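Local coordinates for protein hydrogenase maturation factor (Thermoanaerobacter tengcongensis, PDB 3VTH) that probably transfers the carbamoyl group of carbamoyl phosphate, with ATP, to the C-terminal cysteine of HypE during [NiFe]-hydrogenase maturation, at residues L49-E57 with E86-K94. Sequence-based numbering, arbitrary orientation.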
ATOM      1  N   LEU A  49     -14.006  16.721 -15.771  1.00 25.70           N
ATOM      2  CA  LEU A  49     -15.353  17.252 -15.753  1.00 25.63           C
ATOM      3  C   LEU A  49     -15.385  18.531 -16.571  1.00 25.93           C
ATOM      4  O   LEU A  49     -14.494  19.375 -16.447  1.00 26.26           O
ATOM      5  CB  LEU A  49     -15.822  17.485 -14.310  1.00 25.56           C
ATOM      6  CG  LEU A  49     -17.279  17.945 -14.168  1.00 27.08           C
ATOM      7  CD1 LEU A  49     -18.247  16.776 -14.307  1.00 26.40           C
ATOM      8  CD2 LEU A  49     -17.465  18.660 -12.855  1.00 29.59           C
ATOM      9  N   TYR A  50     -16.381  18.624 -17.442  1.00 25.37           N
ATOM     10  CA  TYR A  50     -16.600  19.779 -18.302  1.00 26.68           C
ATOM     11  C   TYR A  50     -17.933  20.468 -17.966  1.00 26.86           C
ATOM     12  O   TYR A  50     -18.998  19.818 -17.876  1.00 26.14           O
ATOM     13  CB  TYR A  50     -16.602  19.323 -19.755  1.00 27.83           C
ATOM     14  CG  TYR A  50     -16.801  20.421 -20.777  1.00 31.24           C
ATOM     15  CD1 TYR A  50     -18.062  20.953 -21.022  1.00 33.24           C
ATOM     16  CD2 TYR A  50     -15.726  20.908 -21.511  1.00 35.23           C
ATOM     17  CE1 TYR A  50     -18.248  21.947 -21.989  1.00 36.75           C
ATOM     18  CE2 TYR A  50     -15.894  21.904 -22.459  1.00 36.88           C
ATOM     19  CZ  TYR A  50     -17.158  22.414 -22.694  1.00 36.96           C
ATOM     20  OH  TYR A  50     -17.315  23.394 -23.634  1.00 40.54           O
ATOM     21  N   ILE A  51     -17.874  21.787 -17.809  1.00 27.16           N
ATOM     22  CA  ILE A  51     -19.044  22.601 -17.454  1.00 27.20           C
ATOM     23  C   ILE A  51     -19.113  23.830 -18.347  1.00 28.52           C
ATOM     24  O   ILE A  51     -18.089  24.461 -18.616  1.00 28.76           O
ATOM     25  CB  ILE A  51     -18.980  23.092 -15.981  1.00 26.89           C
ATOM     26  CG1 ILE A  51     -18.900  21.921 -14.993  1.00 26.63           C
ATOM     27  CG2 ILE A  51     -20.203  23.966 -15.631  1.00 28.19           C
ATOM     28  CD1 ILE A  51     -18.347  22.321 -13.618  1.00 24.77           C
ATOM     29  N   GLU A  52     -20.321  24.150 -18.806  1.00 29.67           N
ATOM     30  CA  GLU A  52     -20.631  25.439 -19.434  1.00 31.48           C
ATOM     31  C   GLU A  52     -21.783  26.047 -18.641  1.00 31.48           C
ATOM     32  O   GLU A  52     -22.835  25.409 -18.490  1.00 30.70           O
ATOM     33  CB  GLU A  52     -21.080  25.255 -20.885  1.00 33.22           C
ATOM     34  CG  GLU A  52     -19.983  24.792 -21.843  1.00 37.25           C
ATOM     35  CD  GLU A  52     -20.426  24.723 -23.312  1.00 43.00           C
ATOM     36  OE1 GLU A  52     -21.455  25.336 -23.679  1.00 43.56           O
ATOM     37  OE2 GLU A  52     -19.724  24.049 -24.108  1.00 45.59           O
ATOM     38  N   VAL A  53     -21.578  27.251 -18.110  1.00 31.16           N
ATOM     39  CA  VAL A  53     -22.644  27.960 -17.381  1.00 31.51           C
ATOM     40  C   VAL A  53     -22.843  29.348 -17.968  1.00 32.58           C
ATOM     41  O   VAL A  53     -21.871  30.001 -18.362  1.00 32.78           O
ATOM     42  CB  VAL A  53     -22.377  28.066 -15.849  1.00 30.91           C
ATOM     43  CG1 VAL A  53     -22.653  26.726 -15.157  1.00 30.51           C
ATOM     44  CG2 VAL A  53     -20.938  28.530 -15.564  1.00 31.55           C
ATOM     45  N   GLU A  54     -24.108  29.760 -18.049  1.00 32.76           N
ATOM     46  CA  GLU A  54     -24.504  31.092 -18.494  1.00 34.42           C
ATOM     47  C   GLU A  54     -25.450  31.670 -17.463  1.00 34.05           C
ATOM     48  O   GLU A  54     -26.396  30.997 -17.048  1.00 32.97           O
ATOM     49  CB  GLU A  54     -25.232  31.045 -19.852  1.00 35.33           C
ATOM     50  CG  GLU A  54     -24.491  30.229 -20.898  1.00 38.13           C
ATOM     51  CD  GLU A  54     -25.063  30.339 -22.297  1.00 41.95           C
ATOM     52  OE1 GLU A  54     -24.272  30.108 -23.236  1.00 44.75           O
ATOM     53  OE2 GLU A  54     -26.274  30.633 -22.469  1.00 42.22           O
ATOM     54  N   GLY A  55     -25.168  32.899 -17.043  1.00 34.94           N
ATOM     55  CA  GLY A  55     -26.065  33.676 -16.175  1.00 36.29           C
ATOM     56  C   GLY A  55     -25.432  34.992 -15.744  1.00 38.02           C
ATOM     57  O   GLY A  55     -24.506  35.488 -16.398  1.00 38.21           O
ATOM     58  N   GLU A  56     -25.941  35.561 -14.652  1.00 39.35           N
ATOM     59  CA  GLU A  56     -25.352  36.750 -14.050  1.00 41.46           C
ATOM     60  C   GLU A  56     -23.975  36.419 -13.510  1.00 41.36           C
ATOM     61  O   GLU A  56     -23.756  35.325 -12.975  1.00 39.90           O
ATOM     62  CB  GLU A  56     -26.224  37.296 -12.915  1.00 42.96           C
ATOM     63  CG  GLU A  56     -27.596  37.798 -13.340  1.00 45.71           C
ATOM     64  CD  GLU A  56     -27.568  39.150 -14.045  1.00 51.30           C
ATOM     65  OE1 GLU A  56     -28.595  39.505 -14.652  1.00 54.13           O
ATOM     66  OE2 GLU A  56     -26.542  39.873 -13.988  1.00 53.95           O
ATOM     67  N   GLU A  57     -23.049  37.368 -13.652  1.00 43.03           N
ATOM     68  CA  GLU A  57     -21.672  37.197 -13.185  1.00 43.42           C
ATOM     69  C   GLU A  57     -21.640  36.814 -11.708  1.00 42.49           C
ATOM     70  O   GLU A  57     -20.863  35.952 -11.305  1.00 41.37           O
ATOM     71  CB  GLU A  57     -20.868  38.483 -13.398  1.00 46.56           C
ATOM     72  CG  GLU A  57     -19.387  38.359 -13.001  1.00 50.34           C
ATOM     73  CD  GLU A  57     -18.609  39.649 -13.213  1.00 57.96           C
ATOM     74  OE1 GLU A  57     -17.377  39.568 -13.419  1.00 62.05           O
ATOM     75  OE2 GLU A  57     -19.214  40.748 -13.176  1.00 61.42           O
ATOM     76  N   GLU A  86     -18.459  32.762 -25.337  1.00 46.74           N
ATOM     77  CA  GLU A  86     -19.657  33.458 -25.831  1.00 48.37           C
ATOM     78  C   GLU A  86     -20.928  32.770 -25.321  1.00 46.10           C
ATOM     79  O   GLU A  86     -20.929  31.569 -25.066  1.00 44.11           O
ATOM     80  CB  GLU A  86     -19.670  33.528 -27.360  1.00 50.74           C
ATOM     81  CG  GLU A  86     -18.367  34.032 -27.998  1.00 57.63           C
ATOM     82  CD  GLU A  86     -17.748  35.240 -27.282  1.00 62.36           C
ATOM     83  OE1 GLU A  86     -16.690  35.060 -26.625  1.00 64.49           O
ATOM     84  OE2 GLU A  86     -18.317  36.352 -27.365  1.00 63.85           O
ATOM     85  N   VAL A  87     -21.993  33.546 -25.166  1.00 46.09           N
ATOM     86  CA  VAL A  87     -23.290  33.035 -24.718  1.00 44.94           C
ATOM     87  C   VAL A  87     -24.003  32.281 -25.851  1.00 45.69           C
ATOM     88  O   VAL A  87     -24.072  32.766 -26.977  1.00 46.61           O
ATOM     89  CB  VAL A  87     -24.174  34.201 -24.217  1.00 45.48           C
ATOM     90  CG1 VAL A  87     -25.592  33.727 -23.861  1.00 44.12           C
ATOM     91  CG2 VAL A  87     -23.499  34.897 -23.032  1.00 45.34           C
ATOM     92  N   LYS A  88     -24.525  31.094 -25.543  1.00 44.27           N
ATOM     93  CA  LYS A  88     -25.237  30.284 -26.544  1.00 45.38           C
ATOM     94  C   LYS A  88     -26.748  30.390 -26.400  1.00 45.05           C
ATOM     95  O   LYS A  88     -27.492  29.888 -27.245  1.00 45.82           O
ATOM     96  CB  LYS A  88     -24.837  28.812 -26.419  1.00 44.49           C
ATOM     97  CG  LYS A  88     -23.444  28.493 -26.918  1.00 47.35           C
ATOM     98  CD  LYS A  88     -23.198  26.992 -26.889  1.00 49.88           C
ATOM     99  CE  LYS A  88     -21.755  26.673 -27.224  1.00 52.60           C
ATOM    100  NZ  LYS A  88     -20.893  26.921 -26.040  1.00 53.58           N
ATOM    101  N   GLU A  89     -27.186  31.014 -25.305  1.00 43.66           N
ATOM    102  CA  GLU A  89     -28.603  31.110 -24.945  1.00 44.00           C
ATOM    103  C   GLU A  89     -29.254  29.749 -24.684  1.00 42.58           C
ATOM    104  O   GLU A  89     -30.342  29.441 -25.192  1.00 43.51           O
ATOM    105  CB  GLU A  89     -29.392  31.903 -25.976  1.00 46.50           C
ATOM    106  CG  GLU A  89     -29.109  33.380 -25.919  1.00 50.80           C
ATOM    107  CD  GLU A  89     -30.002  34.164 -26.845  1.00 56.50           C
ATOM    108  OE1 GLU A  89     -29.869  33.992 -28.076  1.00 59.03           O
ATOM    109  OE2 GLU A  89     -30.838  34.948 -26.343  1.00 60.42           O
ATOM    110  N   TYR A  90     -28.569  28.940 -23.886  1.00 39.70           N
ATOM    111  CA  TYR A  90     -29.164  27.746 -23.313  1.00 38.43           C
ATOM    112  C   TYR A  90     -30.448  28.125 -22.593  1.00 38.48           C
ATOM    113  O   TYR A  90     -30.497  29.148 -21.905  1.00 37.55           O
ATOM    114  CB  TYR A  90     -28.208  27.139 -22.307  1.00 36.38           C
ATOM    115  CG  TYR A  90     -27.020  26.431 -22.896  1.00 36.15           C
ATOM    116  CD1 TYR A  90     -27.168  25.210 -23.544  1.00 37.84           C
ATOM    117  CD2 TYR A  90     -25.733  26.950 -22.749  1.00 38.22           C
ATOM    118  CE1 TYR A  90     -26.057  24.513 -24.055  1.00 37.32           C
ATOM    119  CE2 TYR A  90     -24.610  26.264 -23.252  1.00 38.13           C
ATOM    120  CZ  TYR A  90     -24.788  25.049 -23.912  1.00 37.43           C
ATOM    121  OH  TYR A  90     -23.697  24.362 -24.416  1.00 37.18           O
ATOM    122  N   LYS A  91     -31.481  27.303 -22.760  1.00 39.56           N
ATOM    123  CA  LYS A  91     -32.778  27.575 -22.142  1.00 40.47           C
ATOM    124  C   LYS A  91     -32.911  26.924 -20.764  1.00 39.00           C
ATOM    125  O   LYS A  91     -33.808  27.254 -19.990  1.00 38.99           O
ATOM    126  CB  LYS A  91     -33.922  27.136 -23.059  1.00 43.23           C
ATOM    127  CG  LYS A  91     -33.988  27.917 -24.383  1.00 46.20           C
ATOM    128  CD  LYS A  91     -35.390  28.425 -24.670  1.00 52.01           C
ATOM    129  CE  LYS A  91     -35.358  29.587 -25.664  1.00 54.37           C
ATOM    130  NZ  LYS A  91     -36.706  30.179 -25.888  1.00 57.60           N
ATOM    131  N   ASP A  92     -32.015  25.993 -20.464  1.00 36.99           N
ATOM    132  CA  ASP A  92     -32.067  25.296 -19.194  1.00 36.07           C
ATOM    133  C   ASP A  92     -30.678  24.820 -18.807  1.00 33.27           C
ATOM    134  O   ASP A  92     -29.714  25.071 -19.520  1.00 32.02           O
ATOM    135  CB  ASP A  92     -33.057  24.117 -19.266  1.00 37.84           C
ATOM    136  CG  ASP A  92     -32.768  23.156 -20.433  1.00 41.46           C
ATOM    137  OD1 ASP A  92     -33.665  22.349 -20.781  1.00 46.15           O
ATOM    138  OD2 ASP A  92     -31.662  23.212 -21.019  1.00 43.43           O
ATOM    139  N   PHE A  93     -30.581  24.136 -17.676  1.00 31.89           N
ATOM    140  CA  PHE A  93     -29.346  23.452 -17.329  1.00 30.61           C
ATOM    141  C   PHE A  93     -29.562  21.943 -17.338  1.00 30.37           C
ATOM    142  O   PHE A  93     -30.553  21.463 -16.803  1.00 31.20           O
ATOM    143  CB  PHE A  93     -28.803  23.893 -15.965  1.00 29.90           C
ATOM    144  CG  PHE A  93     -27.402  23.421 -15.721  1.00 28.31           C
ATOM    145  CD1 PHE A  93     -27.163  22.173 -15.182  1.00 28.27           C
ATOM    146  CD2 PHE A  93     -26.316  24.210 -16.094  1.00 29.42           C
ATOM    147  CE1 PHE A  93     -25.867  21.724 -14.997  1.00 27.10           C
ATOM    148  CE2 PHE A  93     -25.008  23.757 -15.908  1.00 26.21           C
ATOM    149  CZ  PHE A  93     -24.799  22.519 -15.364  1.00 25.39           C
ATOM    150  N   LYS A  94     -28.642  21.206 -17.958  1.00 29.20           N
ATOM    151  CA  LYS A  94     -28.793  19.757 -18.121  1.00 29.70           C
ATOM    152  C   LYS A  94     -27.477  19.018 -17.911  1.00 28.04           C
ATOM    153  O   LYS A  94     -26.405  19.526 -18.272  1.00 27.28           O
ATOM    154  CB  LYS A  94     -29.336  19.417 -19.519  1.00 31.19           C
ATOM    155  CG  LYS A  94     -30.824  19.737 -19.746  1.00 36.74           C
ATOM    156  CD  LYS A  94     -31.229  19.390 -21.186  1.00 43.79           C
ATOM    157  CE  LYS A  94     -32.743  19.254 -21.343  1.00 51.69           C
ATOM    158  NZ  LYS A  94     -33.272  18.047 -20.611  1.00 55.54           N
TER
HETATM  159  O   HOH W   1     -28.677  31.155 -21.258  1.00 20.72           O
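Glu54 and residues 87-90 illustrate how a strand carboxylate can bind the backbone of a neighbouring loop. From CB, Glu54 sets CG anti to its carbonyl carbon (chi1 -49°) and runs out extended. CG lies in plane at the Tyr90 ring edge, 4.0 Å from CD2, and CD follows. At the tip, OE1 accepts a nearly straight bond from Lys88 N (short, 2.5 Å, 176°) on its syn side, while OE2 takes Tyr90 N from above the carboxylate plane at 3.2 Å. A water donates to OE2 and Tyr90 O. Two residues back, Glu52 OE1 receives Tyr90 OH (2.6 Å) and the salt-bridging Lys88 NZ (2.9 Å) from opposite faces of its carboxylate; Tyr50 OH donates to OE2. Replacing Glu52 by an alanine is likely to deprive the Lys88 ammonium of this counter-charge and the Tyr90 hydroxyl of this acceptor, leaving the ring less firmly held. Val53 CB points away from the loop, yet CG1 comes 3.9 Å from Phe93 CE2, and Phe93 packs on helix 25-35. Within this acylphosphatase-like domain, two buried acids tie strand 48-55 to the loop before edge strand 93-95, their charge probably offset by Lys88 and the N-H and hydroxyl donors.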